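Catechol 2,3-dioxygenase (Rhodococcus sp., PDB 2WL9) probably catalyses the iron-dependent extradiol ring cleavage of catechols with molecular oxygen, as a type I extradiol dioxygenase of aromatic hydrocarbon catabolism. Local coordinates at residues D76-A79 / E80-K83. Residues are numbered along the deposited sequence; the frame is centred on the assembly and turned at random.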
ATOM      1  N   ASP C  76     -35.527 -10.193 -14.883  1.00 21.92           N
ATOM      2  CA  ASP C  76     -36.889  -9.758 -14.968  1.00 23.55           C
ATOM      3  C   ASP C  76     -36.983  -8.333 -15.504  1.00 23.54           C
ATOM      4  O   ASP C  76     -37.760  -8.055 -16.361  1.00 23.66           O
ATOM      5  CB  ASP C  76     -37.544  -9.838 -13.606  1.00 24.15           C
ATOM      6  CG  ASP C  76     -38.419 -11.027 -13.461  1.00 24.24           C
ATOM      7  OD1 ASP C  76     -37.965 -12.120 -13.648  1.00 24.10           O
ATOM      8  OD2 ASP C  76     -39.581 -10.868 -13.184  1.00 24.47           O
ATOM      9  N   GLU C  77     -36.129  -7.469 -15.019  1.00 23.62           N
ATOM     10  CA  GLU C  77     -36.088  -6.119 -15.489  1.00 23.98           C
ATOM     11  C   GLU C  77     -35.689  -6.018 -16.971  1.00 23.75           C
ATOM     12  O   GLU C  77     -36.287  -5.340 -17.730  1.00 23.58           O
ATOM     13  CB  GLU C  77     -35.183  -5.302 -14.598  1.00 24.10           C
ATOM     14  CG  GLU C  77     -35.676  -5.165 -13.177  1.00 26.54           C
ATOM     15  CD  GLU C  77     -34.752  -4.419 -12.247  1.00 29.68           C
ATOM     16  OE1 GLU C  77     -33.601  -4.761 -12.129  1.00 30.44           O
ATOM     17  OE2 GLU C  77     -35.208  -3.504 -11.593  1.00 31.07           O
ATOM     18  N   LEU C  78     -34.689  -6.752 -17.355  1.00 23.46           N
ATOM     19  CA  LEU C  78     -34.258  -6.793 -18.755  1.00 23.67           C
ATOM     20  C   LEU C  78     -35.355  -7.284 -19.691  1.00 23.78           C
ATOM     21  O   LEU C  78     -35.579  -6.701 -20.763  1.00 23.58           O
ATOM     22  CB  LEU C  78     -33.010  -7.665 -18.920  1.00 23.28           C
ATOM     23  CG  LEU C  78     -31.665  -6.942 -18.977  1.00 24.58           C
ATOM     24  CD1 LEU C  78     -30.563  -7.916 -19.326  1.00 23.60           C
ATOM     25  CD2 LEU C  78     -31.695  -5.804 -20.000  1.00 25.40           C
ATOM     26  N   ALA C  79     -36.033  -8.354 -19.276  1.00 24.16           N
ATOM     27  CA  ALA C  79     -37.169  -8.906 -20.013  1.00 24.72           C
ATOM     28  C   ALA C  79     -38.263  -7.852 -20.181  1.00 25.38           C
ATOM     29  O   ALA C  79     -38.843  -7.714 -21.261  1.00 25.14           O
ATOM     30  CB  ALA C  79     -37.716 -10.144 -19.289  1.00 24.62           C
ATOM     31  N   GLU C  80     -38.525  -7.101 -19.113  1.00 25.94           N
ATOM     32  CA  GLU C  80     -39.517  -6.029 -19.149  1.00 27.09           C
ATOM     33  C   GLU C  80     -39.131  -4.945 -20.158  1.00 26.92           C
ATOM     34  O   GLU C  80     -39.995  -4.420 -20.863  1.00 27.09           O
ATOM     35  CB  GLU C  80     -39.726  -5.430 -17.755  1.00 27.27           C
ATOM     36  CG  GLU C  80     -41.147  -4.939 -17.506  1.00 29.97           C
ATOM     37  CD  GLU C  80     -42.147  -6.079 -17.397  1.00 32.39           C
ATOM     38  OE1 GLU C  80     -42.896  -6.305 -18.370  1.00 33.42           O
ATOM     39  OE2 GLU C  80     -42.172  -6.765 -16.347  1.00 33.89           O
ATOM     40  N   GLN C  81     -37.836  -4.636 -20.225  1.00 26.88           N
ATOM     41  CA  GLN C  81     -37.286  -3.695 -21.205  1.00 27.15           C
ATOM     42  C   GLN C  81     -37.452  -4.205 -22.642  1.00 26.63           C
ATOM     43  O   GLN C  81     -37.751  -3.427 -23.550  1.00 26.80           O
ATOM     44  CB  GLN C  81     -35.810  -3.380 -20.902  1.00 27.15           C
ATOM     45  CG  GLN C  81     -35.583  -2.487 -19.674  1.00 29.79           C
ATOM     46  CD  GLN C  81     -34.112  -2.156 -19.428  1.00 32.04           C
ATOM     47  OE1 GLN C  81     -33.390  -2.901 -18.756  1.00 33.57           O
ATOM     48  NE2 GLN C  81     -33.668  -1.017 -19.957  1.00 33.23           N
ATOM     49  N   LEU C  82     -37.271  -5.511 -22.840  1.00 25.98           N
ATOM     50  CA  LEU C  82     -37.484  -6.134 -24.148  1.00 25.61           C
ATOM     51  C   LEU C  82     -38.947  -6.050 -24.571  1.00 26.19           C
ATOM     52  O   LEU C  82     -39.252  -5.723 -25.723  1.00 26.08           O
ATOM     53  CB  LEU C  82     -37.015  -7.595 -24.139  1.00 25.21           C
ATOM     54  CG  LEU C  82     -35.518  -7.860 -23.940  1.00 24.06           C
ATOM     55  CD1 LEU C  82     -35.272  -9.342 -23.653  1.00 24.73           C
ATOM     56  CD2 LEU C  82     -34.711  -7.410 -25.154  1.00 23.68           C
ATOM     57  N   LYS C  83     -39.840  -6.339 -23.627  1.00 26.35           N
ATOM     58  CA  LYS C  83     -41.279  -6.253 -23.849  1.00 27.43           C
ATOM     59  C   LYS C  83     -41.718  -4.821 -24.190  1.00 27.71           C
ATOM     60  O   LYS C  83     -42.580  -4.625 -25.050  1.00 27.80           O
ATOM     61  CB  LYS C  83     -42.038  -6.792 -22.629  1.00 27.50           C
ATOM     62  CG  LYS C  83     -43.550  -6.900 -22.821  1.00 29.09           C
ATOM     63  CD  LYS C  83     -44.223  -7.545 -21.624  1.00 30.05           C
ATOM     64  CE  LYS C  83     -45.728  -7.324 -21.662  1.00 32.34           C
ATOM     65  NZ  LYS C  83     -46.436  -8.092 -20.595  1.00 32.92           N
TER
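Leu78 and Gln81 make the side-chain contact between residues 76-79 and 80-83, consecutive turns of helix 72-84. CD2 of Leu78 lies 3.6 Å from OE1 of Gln81, a van der Waals touch between a methyl and the amide oxygen. The two side chains run at a slant to each other. In Gln81, CG is anti to the carbonyl carbon and beside the backbone N (chi1 -72°). This turns the chain back along the preceding turn, where CG comes within 3.5 Å of Glu77 O. Leu82 leans back in the same way, and its CG rests 3.4 Å from Leu78 O. Glu80 adds little beyond its CB, which sits 3.4 Å from Glu77 O. Its chain then bends at chi2 (70°) and carries the carboxylate outward. Asp76 OD2 and Glu80 OE2 remain 5.8 Å apart, so any repulsion between these exposed acids is probably mild.

Behind these contacts, backbone hydrogen bonds fix the offset of one turn on the next. The N-H groups of Glu80, Gln81, Leu82 and Lys83 bond to the carbonyl O of Asp76, Glu77, Leu78 and Ala79 respectively, four residues back. Leu82 N to Leu78 O measures 2.9 Å. The N-H...O angle from Lys83 N to Ala79 O is 162°, close to straight.

Leu78 and Leu82 are buried, while Asp76, Glu80 and Lys83 are exposed. Leu78 packs on Val69, and Ala79 and Leu82 meet Phe89. Gln81 and Leu82 also touch Leu166 of helix 157-167. The iron is bound in the other half of the chain, by His149, His212, Tyr253 and Glu263. The arrangement is that of an amphipathic alpha-helix, here following strand 61-68 in the N-terminal half of this two-part vicinal oxygen chelate fold.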